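PDB 2F6I: ATP-dependent CLP protease, putative from Plasmodium falciparum, which probably hydrolyses proteins to small peptides as the serine peptidase of an ATP-dependent Clp machine, this chain being its catalytic domain. Local coordinates for residues I75-G79 with G105-A111; D70-N76 with D98-F104. One frame throughout, in Å; residues are numbered along the deposited sequence.

Contact 1 (I75-G79 with G105-A111); sequences INSPG and GLVASMA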
ATOM      1  N   ILE C  75      34.693   7.007 -15.398  1.00 43.87           N
ATOM      2  CA  ILE C  75      33.880   5.881 -14.967  1.00 42.82           C
ATOM      3  C   ILE C  75      33.769   5.743 -13.454  1.00 43.25           C
ATOM      4  O   ILE C  75      34.773   5.679 -12.744  1.00 44.03           O
ATOM      5  CB  ILE C  75      34.423   4.555 -15.539  1.00 42.71           C
ATOM      6  CG1 ILE C  75      34.563   4.662 -17.059  1.00 43.43           C
ATOM      7  CG2 ILE C  75      33.484   3.410 -15.183  1.00 41.91           C
ATOM      8  CD1 ILE C  75      35.214   3.446 -17.704  1.00 42.10           C
ATOM      9  N   ASN C  76      32.525   5.687 -12.986  1.00 42.79           N
ATOM     10  CA  ASN C  76      32.179   5.540 -11.576  1.00 42.20           C
ATOM     11  C   ASN C  76      30.844   4.810 -11.631  1.00 42.30           C
ATOM     12  O   ASN C  76      29.787   5.428 -11.544  1.00 42.49           O
ATOM     13  CB  ASN C  76      32.000   6.918 -10.925  1.00 42.55           C
ATOM     14  CG  ASN C  76      31.676   6.833  -9.441  1.00 44.19           C
ATOM     15  OD1 ASN C  76      31.544   5.746  -8.876  1.00 43.14           O
ATOM     16  ND2 ASN C  76      31.547   7.990  -8.802  1.00 44.84           N
ATOM     17  N   SER C  77      30.901   3.491 -11.792  1.00 42.71           N
ATOM     18  CA  SER C  77      29.693   2.686 -11.919  1.00 42.05           C
ATOM     19  C   SER C  77      29.815   1.298 -11.302  1.00 42.40           C
ATOM     20  O   SER C  77      30.858   0.657 -11.397  1.00 44.39           O
ATOM     21  CB  SER C  77      29.337   2.550 -13.403  1.00 42.21           C
ATOM     22  OG  SER C  77      28.356   1.551 -13.621  1.00 45.17           O
ATOM     23  N   PRO C  78      28.741   0.817 -10.662  1.00 42.03           N
ATOM     24  CA  PRO C  78      28.727  -0.504 -10.028  1.00 41.99           C
ATOM     25  C   PRO C  78      28.413  -1.579 -11.061  1.00 42.48           C
ATOM     26  O   PRO C  78      28.225  -2.746 -10.723  1.00 44.06           O
ATOM     27  CB  PRO C  78      27.617  -0.369  -8.997  1.00 41.57           C
ATOM     28  CG  PRO C  78      26.618   0.468  -9.740  1.00 42.94           C
ATOM     29  CD  PRO C  78      27.491   1.546 -10.369  1.00 42.36           C
ATOM     30  N   GLY C  79      28.359  -1.175 -12.323  1.00 42.07           N
ATOM     31  CA  GLY C  79      28.053  -2.118 -13.379  1.00 42.79           C
ATOM     32  C   GLY C  79      26.551  -2.231 -13.552  1.00 42.74           C
ATOM     33  O   GLY C  79      25.826  -1.256 -13.360  1.00 40.98           O
ATOM     34  N   GLY C 105      35.970   6.746  -7.621  1.00 43.59           N
ATOM     35  CA  GLY C 105      34.860   6.302  -6.800  1.00 43.45           C
ATOM     36  C   GLY C 105      34.800   4.792  -6.704  1.00 42.89           C
ATOM     37  O   GLY C 105      35.578   4.173  -5.980  1.00 43.20           O
ATOM     38  N   LEU C 106      33.874   4.193  -7.440  1.00 43.17           N
ATOM     39  CA  LEU C 106      33.718   2.749  -7.424  1.00 43.55           C
ATOM     40  C   LEU C 106      33.440   2.232  -8.823  1.00 43.14           C
ATOM     41  O   LEU C 106      32.603   2.778  -9.541  1.00 42.68           O
ATOM     42  CB  LEU C 106      32.568   2.355  -6.495  1.00 47.32           C
ATOM     43  CG  LEU C 106      32.390   0.855  -6.268  1.00 49.79           C
ATOM     44  CD1 LEU C 106      33.652   0.314  -5.641  1.00 53.16           C
ATOM     45  CD2 LEU C 106      31.204   0.589  -5.362  1.00 53.66           C
ATOM     46  N   VAL C 107      34.154   1.181  -9.209  1.00 42.40           N
ATOM     47  CA  VAL C 107      33.976   0.577 -10.522  1.00 42.76           C
ATOM     48  C   VAL C 107      33.887  -0.927 -10.337  1.00 43.31           C
ATOM     49  O   VAL C 107      34.658  -1.506  -9.567  1.00 43.29           O
ATOM     50  CB  VAL C 107      35.149   0.919 -11.458  1.00 44.37           C
ATOM     51  CG1 VAL C 107      34.970   0.217 -12.793  1.00 44.18           C
ATOM     52  CG2 VAL C 107      35.225   2.429 -11.660  1.00 43.37           C
ATOM     53  N   ALA C 108      32.950  -1.560 -11.038  1.00 43.02           N
ATOM     54  CA  ALA C 108      32.767  -3.000 -10.910  1.00 44.98           C
ATOM     55  C   ALA C 108      32.214  -3.682 -12.157  1.00 46.65           C
ATOM     56  O   ALA C 108      31.692  -3.029 -13.065  1.00 46.44           O
ATOM     57  CB  ALA C 108      31.858  -3.291  -9.725  1.00 45.00           C
ATOM     58  N   SER C 109      32.335  -5.007 -12.181  1.00 48.07           N
ATOM     59  CA  SER C 109      31.857  -5.834 -13.286  1.00 49.20           C
ATOM     60  C   SER C 109      32.141  -5.217 -14.655  1.00 49.33           C
ATOM     61  O   SER C 109      33.273  -4.816 -14.936  1.00 50.29           O
ATOM     62  CB  SER C 109      30.359  -6.098 -13.126  1.00 51.05           C
ATOM     63  OG  SER C 109      29.917  -7.080 -14.046  1.00 54.26           O
ATOM     64  N   MET C 110      31.119  -5.147 -15.506  1.00 49.08           N
ATOM     65  CA  MET C 110      31.286  -4.583 -16.844  1.00 49.08           C
ATOM     66  C   MET C 110      31.901  -3.189 -16.828  1.00 48.63           C
ATOM     67  O   MET C 110      32.573  -2.792 -17.781  1.00 48.16           O
ATOM     68  CB  MET C 110      29.949  -4.547 -17.594  1.00 50.24           C
ATOM     69  CG  MET C 110      29.555  -5.876 -18.226  1.00 49.56           C
ATOM     70  SD  MET C 110      30.918  -6.597 -19.183  1.00 54.94           S
ATOM     71  CE  MET C 110      31.090  -5.413 -20.505  1.00 53.91           C
ATOM     72  N   ALA C 111      31.669  -2.446 -15.750  1.00 47.05           N
ATOM     73  CA  ALA C 111      32.226  -1.106 -15.633  1.00 46.48           C
ATOM     74  C   ALA C 111      33.745  -1.240 -15.589  1.00 45.88           C
ATOM     75  O   ALA C 111      34.472  -0.464 -16.213  1.00 44.80           O
ATOM     76  CB  ALA C 111      31.712  -0.427 -14.368  1.00 46.46           C
TER
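The probable active-site region of the ClpP (peptidase S14) fold includes this contact, where the end of strand 71-77 and the following Ser-Pro-Gly turn lie against strand 106-107 and the start of helix 109-116. In relatives the serine of such an Ala-Ser-Met sequence is the nucleophile, so Ser-109 is probably its counterpart. Consistent with this, the side chain of Ala-108 lies about 6 Å from that of His-134, the predicted active-site histidine. Asn-76 OD1 accepts from Leu-106 N at 3.1 Å with a nearly straight N-H (164°), although the donor stands 56° out of the amide's carbonyl plane. With CG anti to the backbone N (chi1 -178°), the amide reaches across to Leu-106, while its ND2 is held by Glu-84 of a neighbouring subunit, which fixes its rotation. Ser-77 O receives a weak, bent bond from Ala-108 N at 3.1 Å and a CA-H contact from Val-107 CA at 3.2 Å. Ala-111 CB presses on the same Ser-77 O at 3.3 Å, so the helix start packs closely on this carbonyl. At the Ile-75 end, Ile-75 CG2 meets Val-107 CG2 at 4.1 Å, the two side chains crossing at about a right angle. At the turn, Ala-108 CB approaches Pro-78 O at 3.8 Å. Ser-77 OG bonds to Asp-46 O and also accepts from Gly-79 N, two residues on, at 3.0 Å, which makes an ST turn.

Contact 2 (D70-N76 with D98-F104); sequences DIKIYIN and DIQTISF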
ATOM      1  N   ASP C  70      40.462  11.571 -29.815  1.00 57.44           N
ATOM      2  CA  ASP C  70      40.254  10.807 -28.594  1.00 56.31           C
ATOM      3  C   ASP C  70      39.018  11.207 -27.791  1.00 54.42           C
ATOM      4  O   ASP C  70      38.710  12.389 -27.630  1.00 53.74           O
ATOM      5  CB  ASP C  70      41.499  10.907 -27.706  1.00 57.18           C
ATOM      6  CG  ASP C  70      42.624  10.002 -28.175  1.00 58.56           C
ATOM      7  OD1 ASP C  70      42.801   9.855 -29.403  1.00 57.58           O
ATOM      8  OD2 ASP C  70      43.337   9.447 -27.313  1.00 59.02           O
ATOM      9  N   ILE C  71      38.314  10.195 -27.298  1.00 51.86           N
ATOM     10  CA  ILE C  71      37.129  10.382 -26.474  1.00 49.14           C
ATOM     11  C   ILE C  71      37.519   9.971 -25.053  1.00 49.22           C
ATOM     12  O   ILE C  71      38.062   8.883 -24.846  1.00 48.92           O
ATOM     13  CB  ILE C  71      35.962   9.482 -26.944  1.00 47.56           C
ATOM     14  CG1 ILE C  71      35.506   9.900 -28.342  1.00 45.33           C
ATOM     15  CG2 ILE C  71      34.807   9.568 -25.956  1.00 45.32           C
ATOM     16  CD1 ILE C  71      34.428   9.006 -28.926  1.00 42.14           C
ATOM     17  N   LYS C  72      37.261  10.844 -24.084  1.00 47.41           N
ATOM     18  CA  LYS C  72      37.582  10.546 -22.694  1.00 47.09           C
ATOM     19  C   LYS C  72      36.315  10.169 -21.931  1.00 47.29           C
ATOM     20  O   LYS C  72      35.292  10.854 -22.028  1.00 44.45           O
ATOM     21  CB  LYS C  72      38.236  11.751 -22.020  1.00 48.22           C
ATOM     22  CG  LYS C  72      38.571  11.507 -20.558  1.00 52.74           C
ATOM     23  CD  LYS C  72      39.036  12.773 -19.849  1.00 55.77           C
ATOM     24  CE  LYS C  72      40.383  13.253 -20.361  1.00 58.02           C
ATOM     25  NZ  LYS C  72      40.849  14.440 -19.589  1.00 58.54           N
ATOM     26  N   ILE C  73      36.390   9.082 -21.169  1.00 45.85           N
ATOM     27  CA  ILE C  73      35.246   8.617 -20.396  1.00 45.32           C
ATOM     28  C   ILE C  73      35.564   8.417 -18.915  1.00 46.25           C
ATOM     29  O   ILE C  73      36.381   7.565 -18.556  1.00 44.85           O
ATOM     30  CB  ILE C  73      34.703   7.282 -20.957  1.00 45.42           C
ATOM     31  CG1 ILE C  73      34.225   7.480 -22.396  1.00 46.41           C
ATOM     32  CG2 ILE C  73      33.559   6.770 -20.088  1.00 44.82           C
ATOM     33  CD1 ILE C  73      33.606   6.245 -23.015  1.00 45.77           C
ATOM     34  N   TYR C  74      34.923   9.209 -18.059  1.00 46.18           N
ATOM     35  CA  TYR C  74      35.115   9.073 -16.619  1.00 45.14           C
ATOM     36  C   TYR C  74      34.185   7.941 -16.196  1.00 45.10           C
ATOM     37  O   TYR C  74      33.022   7.915 -16.595  1.00 44.64           O
ATOM     38  CB  TYR C  74      34.730  10.359 -15.884  1.00 44.85           C
ATOM     39  CG  TYR C  74      35.675  11.519 -16.106  1.00 46.57           C
ATOM     40  CD1 TYR C  74      35.294  12.615 -16.880  1.00 47.39           C
ATOM     41  CD2 TYR C  74      36.947  11.529 -15.531  1.00 47.65           C
ATOM     42  CE1 TYR C  74      36.153  13.695 -17.075  1.00 48.30           C
ATOM     43  CE2 TYR C  74      37.817  12.606 -15.721  1.00 48.96           C
ATOM     44  CZ  TYR C  74      37.411  13.684 -16.494  1.00 49.66           C
ATOM     45  OH  TYR C  74      38.256  14.755 -16.684  1.00 51.88           O
ATOM     46  N   ILE C  75      34.693   7.007 -15.398  1.00 43.87           N
ATOM     47  CA  ILE C  75      33.880   5.881 -14.967  1.00 42.82           C
ATOM     48  C   ILE C  75      33.769   5.743 -13.454  1.00 43.25           C
ATOM     49  O   ILE C  75      34.773   5.679 -12.744  1.00 44.03           O
ATOM     50  CB  ILE C  75      34.423   4.555 -15.539  1.00 42.71           C
ATOM     51  CG1 ILE C  75      34.563   4.662 -17.059  1.00 43.43           C
ATOM     52  CG2 ILE C  75      33.484   3.410 -15.183  1.00 41.91           C
ATOM     53  CD1 ILE C  75      35.214   3.446 -17.704  1.00 42.10           C
ATOM     54  N   ASN C  76      32.525   5.687 -12.986  1.00 42.79           N
ATOM     55  CA  ASN C  76      32.179   5.540 -11.576  1.00 42.20           C
ATOM     56  C   ASN C  76      30.844   4.810 -11.631  1.00 42.30           C
ATOM     57  O   ASN C  76      29.787   5.428 -11.544  1.00 42.49           O
ATOM     58  CB  ASN C  76      32.000   6.918 -10.925  1.00 42.55           C
ATOM     59  CG  ASN C  76      31.676   6.833  -9.441  1.00 44.19           C
ATOM     60  OD1 ASN C  76      31.544   5.746  -8.876  1.00 43.14           O
ATOM     61  ND2 ASN C  76      31.547   7.990  -8.802  1.00 44.84           N
ATOM     62  N   ASP C  98      39.765   6.632 -30.473  1.00 55.89           N
ATOM     63  CA  ASP C  98      40.343   5.870 -29.381  1.00 56.50           C
ATOM     64  C   ASP C  98      39.699   6.383 -28.103  1.00 55.18           C
ATOM     65  O   ASP C  98      39.312   7.549 -28.016  1.00 54.53           O
ATOM     66  CB  ASP C  98      41.855   6.061 -29.338  1.00 59.78           C
ATOM     67  CG  ASP C  98      42.579   5.203 -30.359  1.00 64.02           C
ATOM     68  OD1 ASP C  98      42.206   5.249 -31.550  1.00 68.45           O
ATOM     69  OD2 ASP C  98      43.522   4.479 -29.975  1.00 66.63           O
ATOM     70  N   ILE C  99      39.584   5.512 -27.112  1.00 53.38           N
ATOM     71  CA  ILE C  99      38.954   5.887 -25.860  1.00 52.03           C
ATOM     72  C   ILE C  99      39.861   5.767 -24.650  1.00 51.25           C
ATOM     73  O   ILE C  99      40.348   4.682 -24.342  1.00 51.01           O
ATOM     74  CB  ILE C  99      37.707   5.014 -25.603  1.00 52.22           C
ATOM     75  CG1 ILE C  99      36.678   5.245 -26.710  1.00 53.59           C
ATOM     76  CG2 ILE C  99      37.123   5.320 -24.228  1.00 52.24           C
ATOM     77  CD1 ILE C  99      35.415   4.429 -26.560  1.00 54.39           C
ATOM     78  N   GLN C 100      40.099   6.879 -23.963  1.00 49.98           N
ATOM     79  CA  GLN C 100      40.904   6.813 -22.756  1.00 51.53           C
ATOM     80  C   GLN C 100      39.936   6.794 -21.582  1.00 50.85           C
ATOM     81  O   GLN C 100      39.026   7.615 -21.496  1.00 50.90           O
ATOM     82  CB  GLN C 100      41.886   7.983 -22.654  1.00 52.96           C
ATOM     83  CG  GLN C 100      41.325   9.359 -22.873  1.00 57.87           C
ATOM     84  CD  GLN C 100      42.404  10.421 -22.739  1.00 61.10           C
ATOM     85  OE1 GLN C 100      42.805  10.777 -21.629  1.00 64.40           O
ATOM     86  NE2 GLN C 100      42.896  10.915 -23.873  1.00 59.54           N
ATOM     87  N   THR C 101      40.130   5.825 -20.696  1.00 49.20           N
ATOM     88  CA  THR C 101      39.264   5.648 -19.542  1.00 47.68           C
ATOM     89  C   THR C 101      39.885   6.100 -18.228  1.00 46.88           C
ATOM     90  O   THR C 101      41.049   5.817 -17.946  1.00 47.07           O
ATOM     91  CB  THR C 101      38.865   4.168 -19.399  1.00 47.51           C
ATOM     92  OG1 THR C 101      40.048   3.364 -19.321  1.00 45.26           O
ATOM     93  CG2 THR C 101      38.040   3.722 -20.593  1.00 43.97           C
ATOM     94  N   ILE C 102      39.095   6.807 -17.428  1.00 44.76           N
ATOM     95  CA  ILE C 102      39.541   7.287 -16.128  1.00 43.90           C
ATOM     96  C   ILE C 102      38.477   6.918 -15.102  1.00 45.04           C
ATOM     97  O   ILE C 102      37.318   7.321 -15.214  1.00 45.26           O
ATOM     98  CB  ILE C 102      39.743   8.813 -16.122  1.00 42.20           C
ATOM     99  CG1 ILE C 102      40.789   9.197 -17.172  1.00 44.31           C
ATOM    100  CG2 ILE C 102      40.195   9.270 -14.738  1.00 39.46           C
ATOM    101  CD1 ILE C 102      41.114  10.680 -17.211  1.00 43.59           C
ATOM    102  N   SER C 103      38.872   6.139 -14.104  1.00 43.60           N
ATOM    103  CA  SER C 103      37.938   5.708 -13.082  1.00 44.18           C
ATOM    104  C   SER C 103      38.140   6.435 -11.769  1.00 44.61           C
ATOM    105  O   SER C 103      39.247   6.853 -11.438  1.00 45.11           O
ATOM    106  CB  SER C 103      38.093   4.212 -12.827  1.00 42.88           C
ATOM    107  OG  SER C 103      39.321   3.953 -12.166  1.00 42.80           O
ATOM    108  N   PHE C 104      37.050   6.594 -11.033  1.00 44.70           N
ATOM    109  CA  PHE C 104      37.089   7.209  -9.719  1.00 45.06           C
ATOM    110  C   PHE C 104      35.870   6.734  -8.945  1.00 44.31           C
ATOM    111  O   PHE C 104      34.870   6.334  -9.538  1.00 43.27           O
ATOM    112  CB  PHE C 104      37.142   8.745  -9.798  1.00 44.60           C
ATOM    113  CG  PHE C 104      35.936   9.386 -10.424  1.00 45.47           C
ATOM    114  CD1 PHE C 104      36.002   9.902 -11.716  1.00 47.91           C
ATOM    115  CD2 PHE C 104      34.754   9.536  -9.705  1.00 46.76           C
ATOM    116  CE1 PHE C 104      34.910  10.563 -12.282  1.00 48.39           C
ATOM    117  CE2 PHE C 104      33.656  10.193 -10.261  1.00 48.06           C
ATOM    118  CZ  PHE C 104      33.737  10.709 -11.553  1.00 48.09           C
TER
HETATM  119  O   HOH W   1      41.543   8.688 -31.575  1.00 40.98           O
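Asp-98 O takes a nearly straight bond (174°) from Ile-71 N at 2.9 Å. A water donates to Asp-70 OD1 at 2.8 Å and accepts from Asp-98 N at 2.9 Å; the two carboxylates lie almost in parallel planes, and Lys-119 and Lys-122 pair with Asp-70 OD2, which probably eases the repulsion between the two aspartates. Ile-99 turns to the face bearing Ile-73, its CG2 3.8 Å from Ile-73 CD1, both resting on Phe-92 of helix 82-94. Gln-100, on the other face, runs over Lys-72, its OE1 3.7 Å from Lys-72 CE. These are the two strands of a beta-alpha-beta unit with helix 82-94 as crossover, their axes 26° apart and every other residue of each bonding in parallel register. Thr-101 meets the CD1 end of Ile-75 and gives its hydroxyl to Leu-115 O. Ile-102 O accepts from Ile-75 N at 2.7 Å, while Ile-102 CB lies 3.9 Å from Tyr-74 CD2. Phe-104 CG sits between the backbone N and the carbonyl carbon (chi1 63°), bringing CE1 to 3.6 Å from Tyr-74 CB. Tyr-74 CD2 lies in the Phe-104 ring plane, at its edge, and Asn-76 ND2 approaches Phe-104 CE2 obliquely.

Both contacts start from strand 71-77 and share Ile-75 and Asn-76, and their centres lie 12 Å apart. Along the chain the order is 70-76, then 75-79, helix 82-94, and finally 98-104 and 105-111, which adjoin. Contact 2 pairs neighbouring strands of the five-stranded parallel sheet. At Gly-105 the chain turns a corner, and strand 106-107 passes to the three-stranded mixed sheet, so contact 1 bridges the two. Strand 71-77 thus pairs with 99-104 within the parallel sheet, and its end, with the turn after it, meets 105-111, whose Ala-108 lies near His-134, the predicted active-site residue. Both contacts also touch a second subunit of the 14-chain assembly, so this region forms part of a subunit interface.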